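PDB 6DY3: N-acylethanolamine-hydrolyzing acid amidase beta-subunit from Caenorhabditis elegans, which probably hydrolyses bioactive fatty acid amides such as N-palmitoylethanolamine to ethanolamine and free fatty acids, as part of a heterodimer made by autocatalytic cleavage. Local coordinates for residues B[33-36]-B[41-44]; B[183-188]-B[195-200]. All blocks are in the same frame, centred on the assembly; numbering follows the deposited sequence.

Interaction 1 (B[33-36]-B[41-44]); sequences HVDF and TIQY
F36 and Y44 form an antiparallel hydrogen-bonded pair, F36 CA to Y44 CA 5.4 Å, although the axes of 33-36 and 41-44 make an angle of 113°, well short of antiparallel. One bond of the pair runs from F36 N to Y44 O at 2.8 Å. The return bond is split: F36 O takes Q43 N at 2.7 Å and, weakly, Y44 N at 3.5 Å. Two successive residues thus face F36, and with Q43 in helical backbone angles the geometry is that of a classic beta bulge. Q43 doubles back along its own strand, where NE2 meets T41 O from above the carbonyl plane.

F36 and Y44 send their side chains to the same side of the sheet, where the rings form an offset stack with centroids 4.5 Å apart and planes 21° from parallel. Y44 CE1 lies over the rim of one F36 face and V34 CG1 over the rim of the other, so the F36 ring is sandwiched. The Y44 ring is brought against F36 because its CG stands between the backbone N and carbonyl carbon (chi1 53°); F36 CB then sits over its centre, a CH-pi contact 3.8 Å from F36 CB to the ring centroid.

The segments belong to the beta hairpin of strands 31-38 and 41-49, and a strand of the alpha subunit pairs in parallel with 33-36, carrying the sheet across the interface. Beyond the stack, Y44 OH is hydrogen-bonded to R97 and E101 of helix 92-102. On the sheet's other side, I42 CD1 reaches the D35 carboxylate, 3.5 Å from D35 CG; that carboxylate makes a salt bridge to R227 and a hydrogen bond to H16 of the alpha subunit.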
ATOM      1  N   HIS B  33      -4.855   9.642  -6.159  1.00 42.94           N
ATOM      2  CA  HIS B  33      -3.775   9.130  -6.988  1.00 44.76           C
ATOM      3  C   HIS B  33      -2.754  10.242  -7.189  1.00 43.67           C
ATOM      4  O   HIS B  33      -3.121  11.400  -7.407  1.00 47.55           O
ATOM      5  CB  HIS B  33      -4.299   8.630  -8.340  1.00 43.53           C
ATOM      6  CG  HIS B  33      -3.222   8.158  -9.264  1.00 45.64           C
ATOM      7  ND1 HIS B  33      -2.481   9.021 -10.038  1.00 48.02           N
ATOM      8  CD2 HIS B  33      -2.755   6.915  -9.536  1.00 48.85           C
ATOM      9  CE1 HIS B  33      -1.604   8.336 -10.748  1.00 50.07           C
ATOM     10  NE2 HIS B  33      -1.748   7.055 -10.461  1.00 50.30           N
ATOM     11  N   VAL B  34      -1.475   9.895  -7.093  1.00 37.53           N
ATOM     12  CA  VAL B  34      -0.398  10.876  -7.079  1.00 38.39           C
ATOM     13  C   VAL B  34       0.651  10.493  -8.112  1.00 42.25           C
ATOM     14  O   VAL B  34       1.029   9.322  -8.226  1.00 41.85           O
ATOM     15  CB  VAL B  34       0.238  10.992  -5.681  1.00 37.45           C
ATOM     16  CG1 VAL B  34       1.518  11.806  -5.744  1.00 40.76           C
ATOM     17  CG2 VAL B  34      -0.751  11.619  -4.704  1.00 37.14           C
ATOM     18  N   ASP B  35       1.112  11.485  -8.871  1.00 46.67           N
ATOM     19  CA  ASP B  35       2.290  11.359  -9.719  1.00 46.55           C
ATOM     20  C   ASP B  35       3.414  12.178  -9.097  1.00 44.46           C
ATOM     21  O   ASP B  35       3.280  13.395  -8.929  1.00 44.40           O
ATOM     22  CB  ASP B  35       2.003  11.842 -11.141  1.00 50.08           C
ATOM     23  CG  ASP B  35       1.411  10.754 -12.030  1.00 52.96           C
ATOM     24  OD1 ASP B  35       0.726  11.101 -13.017  1.00 56.58           O
ATOM     25  OD2 ASP B  35       1.621   9.555 -11.745  1.00 50.96           O
ATOM     26  N   PHE B  36       4.510  11.508  -8.739  1.00 43.26           N
ATOM     27  CA  PHE B  36       5.686  12.174  -8.189  1.00 46.32           C
ATOM     28  C   PHE B  36       6.586  12.568  -9.352  1.00 52.83           C
ATOM     29  O   PHE B  36       7.176  11.704 -10.010  1.00 52.38           O
ATOM     30  CB  PHE B  36       6.417  11.269  -7.200  1.00 45.31           C
ATOM     31  CG  PHE B  36       5.644  10.990  -5.938  1.00 42.50           C
ATOM     32  CD1 PHE B  36       4.745   9.941  -5.876  1.00 39.03           C
ATOM     33  CD2 PHE B  36       5.821  11.778  -4.813  1.00 44.29           C
ATOM     34  CE1 PHE B  36       4.039   9.683  -4.716  1.00 40.37           C
ATOM     35  CE2 PHE B  36       5.113  11.522  -3.645  1.00 42.97           C
ATOM     36  CZ  PHE B  36       4.222  10.473  -3.600  1.00 38.91           C
ATOM     37  N   THR B  41       9.341  15.110 -15.306  1.00 64.77           N
ATOM     38  CA  THR B  41       9.179  13.698 -15.626  1.00 66.43           C
ATOM     39  C   THR B  41       8.617  12.956 -14.422  1.00 59.87           C
ATOM     40  O   THR B  41       9.023  13.205 -13.282  1.00 56.66           O
ATOM     41  CB  THR B  41      10.515  13.073 -16.045  1.00 68.03           C
ATOM     42  OG1 THR B  41      11.081  13.832 -17.120  1.00 75.88           O
ATOM     43  CG2 THR B  41      10.319  11.630 -16.501  1.00 63.11           C
ATOM     44  N   ILE B  42       7.676  12.048 -14.678  1.00 54.38           N
ATOM     45  CA  ILE B  42       7.104  11.234 -13.613  1.00 47.78           C
ATOM     46  C   ILE B  42       8.151  10.230 -13.149  1.00 46.48           C
ATOM     47  O   ILE B  42       8.577   9.356 -13.914  1.00 46.86           O
ATOM     48  CB  ILE B  42       5.821  10.529 -14.078  1.00 46.55           C
ATOM     49  CG1 ILE B  42       4.723  11.560 -14.360  1.00 47.25           C
ATOM     50  CG2 ILE B  42       5.344   9.526 -13.018  1.00 45.17           C
ATOM     51  CD1 ILE B  42       3.427  10.972 -14.869  1.00 46.81           C
ATOM     52  N   GLN B  43       8.561  10.346 -11.887  1.00 47.20           N
ATOM     53  CA  GLN B  43       9.500   9.390 -11.312  1.00 49.02           C
ATOM     54  C   GLN B  43       8.785   8.117 -10.884  1.00 47.68           C
ATOM     55  O   GLN B  43       9.241   7.008 -11.180  1.00 48.45           O
ATOM     56  CB  GLN B  43      10.226  10.024 -10.126  1.00 50.29           C
ATOM     57  CG  GLN B  43      10.917  11.330 -10.464  1.00 54.81           C
ATOM     58  CD  GLN B  43      11.863  11.191 -11.631  1.00 54.25           C
ATOM     59  OE1 GLN B  43      12.842  10.454 -11.561  1.00 53.67           O
ATOM     60  NE2 GLN B  43      11.562  11.881 -12.725  1.00 55.88           N
ATOM     61  N   TYR B  44       7.670   8.262 -10.178  1.00 42.56           N
ATOM     62  CA  TYR B  44       6.873   7.130  -9.741  1.00 39.99           C
ATOM     63  C   TYR B  44       5.509   7.662  -9.343  1.00 40.36           C
ATOM     64  O   TYR B  44       5.338   8.860  -9.104  1.00 40.22           O
ATOM     65  CB  TYR B  44       7.533   6.372  -8.577  1.00 38.70           C
ATOM     66  CG  TYR B  44       7.901   7.252  -7.400  1.00 39.16           C
ATOM     67  CD1 TYR B  44       7.043   7.400  -6.325  1.00 37.19           C
ATOM     68  CD2 TYR B  44       9.102   7.947  -7.374  1.00 40.72           C
ATOM     69  CE1 TYR B  44       7.373   8.204  -5.260  1.00 37.03           C
ATOM     70  CE2 TYR B  44       9.440   8.753  -6.308  1.00 39.36           C
ATOM     71  CZ  TYR B  44       8.570   8.880  -5.257  1.00 38.10           C
ATOM     72  OH  TYR B  44       8.893   9.684  -4.188  1.00 38.29           O
TER

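Interaction 2 (B[183-188]-B[195-200]); sequences KELGRR and MVEVLS
L185 and V198 are the residues nearest each other in backbone terms, L185 CA to V198 CA 8.8 Å, a spacing bridged by side chains with no hydrogen bond across. Just beyond L185 the chain leaves its helix at G186, whose positive phi suits glycine.

L185 does the work on its side with both methyls. CD1 meets V198 CG2 at 3.7 Å, while CD2 rests against the E197 carboxylate, 3.6 Å from E197 OE1 and nearly as close to E197 OE2. E197 CG is anti to the backbone N (chi1 179°) and the chain beyond is extended, which carries the carboxylate out to CD2, the two side chains crossing at a slant; OE2 also makes a long, weak ion pair with K181. Shortening L185 to an alanine removes both methyls, which would probably leave V198 CG2 without this partner and the E197 carboxylate freer to swing. V198 also packs on A178, K181 and L182 of the helix that carries L185. S200 OG bonds back to V196 O, four residues earlier, at 2.8 Å.

Helices 173-185 and 192-199 are consecutive helices joined by a short loop and packed together in the outer helical layer of the Ntn-hydrolase sandwich, with V198 also touching I4 of strand 2-7 in the adjoining sheet.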
ATOM      1  N   LYS B 183      -8.504 -19.226 -12.031  1.00 42.65           N
ATOM      2  CA  LYS B 183      -8.498 -20.496 -12.746  1.00 44.92           C
ATOM      3  C   LYS B 183      -9.640 -20.568 -13.751  1.00 50.19           C
ATOM      4  O   LYS B 183      -9.467 -21.102 -14.852  1.00 48.87           O
ATOM      5  CB  LYS B 183      -8.572 -21.651 -11.750  1.00 46.58           C
ATOM      6  CG  LYS B 183      -7.305 -21.829 -10.931  1.00 49.14           C
ATOM      7  CD  LYS B 183      -7.465 -22.941  -9.904  1.00 53.75           C
ATOM      8  CE  LYS B 183      -6.180 -23.161  -9.118  1.00 55.86           C
ATOM      9  NZ  LYS B 183      -6.340 -24.220  -8.084  1.00 57.77           N
ATOM     10  N   GLU B 184     -10.812 -20.033 -13.395  1.00 59.67           N
ATOM     11  CA  GLU B 184     -11.942 -20.031 -14.321  1.00 62.74           C
ATOM     12  C   GLU B 184     -11.614 -19.225 -15.570  1.00 58.39           C
ATOM     13  O   GLU B 184     -11.844 -19.679 -16.696  1.00 63.00           O
ATOM     14  CB  GLU B 184     -13.185 -19.454 -13.640  1.00 68.33           C
ATOM     15  CG  GLU B 184     -13.767 -20.306 -12.525  1.00 74.73           C
ATOM     16  CD  GLU B 184     -14.986 -19.655 -11.880  1.00 77.52           C
ATOM     17  OE1 GLU B 184     -15.556 -18.717 -12.485  1.00 74.01           O
ATOM     18  OE2 GLU B 184     -15.372 -20.082 -10.768  1.00 79.92           O
ATOM     19  N   LEU B 185     -11.091 -18.009 -15.389  1.00 50.40           N
ATOM     20  CA  LEU B 185     -10.776 -17.161 -16.532  1.00 48.91           C
ATOM     21  C   LEU B 185      -9.633 -17.738 -17.350  1.00 48.68           C
ATOM     22  O   LEU B 185      -9.603 -17.573 -18.576  1.00 49.73           O
ATOM     23  CB  LEU B 185     -10.445 -15.744 -16.059  1.00 44.06           C
ATOM     24  CG  LEU B 185     -11.572 -15.061 -15.275  1.00 43.45           C
ATOM     25  CD1 LEU B 185     -11.149 -13.685 -14.791  1.00 41.39           C
ATOM     26  CD2 LEU B 185     -12.845 -14.959 -16.114  1.00 43.16           C
ATOM     27  N   GLY B 186      -8.701 -18.421 -16.702  1.00 43.10           N
ATOM     28  CA  GLY B 186      -7.605 -19.064 -17.391  1.00 45.22           C
ATOM     29  C   GLY B 186      -6.496 -18.096 -17.764  1.00 44.71           C
ATOM     30  O   GLY B 186      -6.692 -16.889 -17.903  1.00 42.12           O
ATOM     31  N   ARG B 187      -5.306 -18.662 -17.967  1.00 46.62           N
ATOM     32  CA  ARG B 187      -4.139 -17.838 -18.248  1.00 46.89           C
ATOM     33  C   ARG B 187      -4.276 -17.124 -19.585  1.00 53.44           C
ATOM     34  O   ARG B 187      -3.967 -15.930 -19.691  1.00 49.97           O
ATOM     35  CB  ARG B 187      -2.874 -18.697 -18.240  1.00 45.10           C
ATOM     36  CG  ARG B 187      -1.613 -17.883 -18.485  1.00 49.37           C
ATOM     37  CD  ARG B 187      -0.368 -18.730 -18.602  1.00 50.03           C
ATOM     38  NE  ARG B 187       0.789 -17.891 -18.893  1.00 52.17           N
ATOM     39  CZ  ARG B 187       2.010 -18.349 -19.146  1.00 55.98           C
ATOM     40  NH1 ARG B 187       2.249 -19.657 -19.151  1.00 58.63           N
ATOM     41  NH2 ARG B 187       2.993 -17.495 -19.400  1.00 55.45           N
ATOM     42  N   ARG B 188      -4.734 -17.831 -20.616  1.00 63.51           N
ATOM     43  CA  ARG B 188      -4.758 -17.265 -21.958  1.00 68.59           C
ATOM     44  C   ARG B 188      -5.749 -16.110 -22.035  1.00 65.45           C
ATOM     45  O   ARG B 188      -6.860 -16.183 -21.501  1.00 66.63           O
ATOM     46  CB  ARG B 188      -5.113 -18.340 -22.987  1.00 74.69           C
ATOM     47  CG  ARG B 188      -5.058 -17.845 -24.430  1.00 80.29           C
ATOM     48  CD  ARG B 188      -5.090 -18.985 -25.446  1.00 82.18           C
ATOM     49  NE  ARG B 188      -3.908 -19.848 -25.350  1.00 82.56           N
ATOM     50  CZ  ARG B 188      -3.911 -21.117 -24.935  1.00 83.44           C
ATOM     51  NH1 ARG B 188      -5.040 -21.722 -24.575  1.00 84.03           N
ATOM     52  NH2 ARG B 188      -2.770 -21.794 -24.887  1.00 82.75           N
ATOM     53  N   MET B 195      -8.612  -8.905 -14.649  1.00 36.92           N
ATOM     54  CA  MET B 195      -8.277  -8.568 -13.270  1.00 30.89           C
ATOM     55  C   MET B 195      -9.410  -7.794 -12.603  1.00 30.20           C
ATOM     56  O   MET B 195      -9.663  -7.954 -11.404  1.00 30.31           O
ATOM     57  CB  MET B 195      -6.975  -7.764 -13.237  1.00 30.87           C
ATOM     58  CG  MET B 195      -6.424  -7.522 -11.843  1.00 30.96           C
ATOM     59  SD  MET B 195      -6.001  -9.066 -10.995  1.00 34.87           S
ATOM     60  CE  MET B 195      -4.537  -9.561 -11.907  1.00 32.60           C
ATOM     61  N   VAL B 196     -10.097  -6.939 -13.359  1.00 34.14           N
ATOM     62  CA  VAL B 196     -11.244  -6.216 -12.815  1.00 35.37           C
ATOM     63  C   VAL B 196     -12.352  -7.185 -12.411  1.00 38.61           C
ATOM     64  O   VAL B 196     -13.031  -6.984 -11.397  1.00 34.93           O
ATOM     65  CB  VAL B 196     -11.743  -5.178 -13.835  1.00 34.84           C
ATOM     66  CG1 VAL B 196     -13.080  -4.588 -13.401  1.00 36.40           C
ATOM     67  CG2 VAL B 196     -10.712  -4.089 -14.013  1.00 31.80           C
ATOM     68  N   GLU B 197     -12.592  -8.218 -13.226  1.00 44.28           N
ATOM     69  CA  GLU B 197     -13.602  -9.212 -12.872  1.00 44.35           C
ATOM     70  C   GLU B 197     -13.224  -9.951 -11.594  1.00 40.29           C
ATOM     71  O   GLU B 197     -14.082 -10.205 -10.743  1.00 44.53           O
ATOM     72  CB  GLU B 197     -13.800 -10.203 -14.019  1.00 47.86           C
ATOM     73  CG  GLU B 197     -14.833 -11.287 -13.723  1.00 53.72           C
ATOM     74  CD  GLU B 197     -15.119 -12.179 -14.927  1.00 59.99           C
ATOM     75  OE1 GLU B 197     -14.607 -11.877 -16.027  1.00 60.60           O
ATOM     76  OE2 GLU B 197     -15.853 -13.182 -14.774  1.00 61.64           O
ATOM     77  N   VAL B 198     -11.945 -10.308 -11.446  1.00 33.36           N
ATOM     78  CA  VAL B 198     -11.489 -10.999 -10.241  1.00 30.73           C
ATOM     79  C   VAL B 198     -11.656 -10.101  -9.021  1.00 28.47           C
ATOM     80  O   VAL B 198     -12.278 -10.484  -8.023  1.00 27.40           O
ATOM     81  CB  VAL B 198     -10.024 -11.450 -10.400  1.00 30.51           C
ATOM     82  CG1 VAL B 198      -9.500 -12.073  -9.109  1.00 27.76           C
ATOM     83  CG2 VAL B 198      -9.883 -12.431 -11.555  1.00 30.95           C
ATOM     84  N   LEU B 199     -11.099  -8.889  -9.083  1.00 27.83           N
ATOM     85  CA  LEU B 199     -11.124  -7.996  -7.927  1.00 28.66           C
ATOM     86  C   LEU B 199     -12.539  -7.596  -7.518  1.00 27.55           C
ATOM     87  O   LEU B 199     -12.746  -7.200  -6.364  1.00 26.49           O
ATOM     88  CB  LEU B 199     -10.289  -6.745  -8.220  1.00 27.17           C
ATOM     89  CG  LEU B 199      -8.786  -6.977  -8.394  1.00 27.05           C
ATOM     90  CD1 LEU B 199      -8.085  -5.694  -8.810  1.00 27.36           C
ATOM     91  CD2 LEU B 199      -8.156  -7.540  -7.124  1.00 26.15           C
ATOM     92  N   SER B 200     -13.513  -7.697  -8.420  1.00 28.75           N
ATOM     93  CA  SER B 200     -14.891  -7.314  -8.131  1.00 30.17           C
ATOM     94  C   SER B 200     -15.744  -8.475  -7.634  1.00 31.30           C
ATOM     95  O   SER B 200     -16.911  -8.259  -7.295  1.00 32.43           O
ATOM     96  CB  SER B 200     -15.541  -6.705  -9.373  1.00 35.02           C
ATOM     97  OG  SER B 200     -14.827  -5.562  -9.802  1.00 37.01           O
TER

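In the fold
Starting from C1, the probable nucleophile at the head of the beta subunit, the chain first lays down strands 2-7 and 13-20. Interaction 1 then closes a hairpin with four residues between the segments, two of them still strand, on the strand of the seven-stranded sheet that is outermost in this chain, where the alpha subunit continues the sheet. Interaction 2 comes much later and closes a six-residue connection between helices 173-185 and 192-199, which flank the five-stranded sheet. The two loops are in series, neither nested nor crossed. The centres of interactions 1 and 2 are about 28 Å apart. Separate layers of the alpha-beta-beta-alpha fold are involved: the hairpin with its helix 92-102 cover, and the helical layer packed against the other sheet.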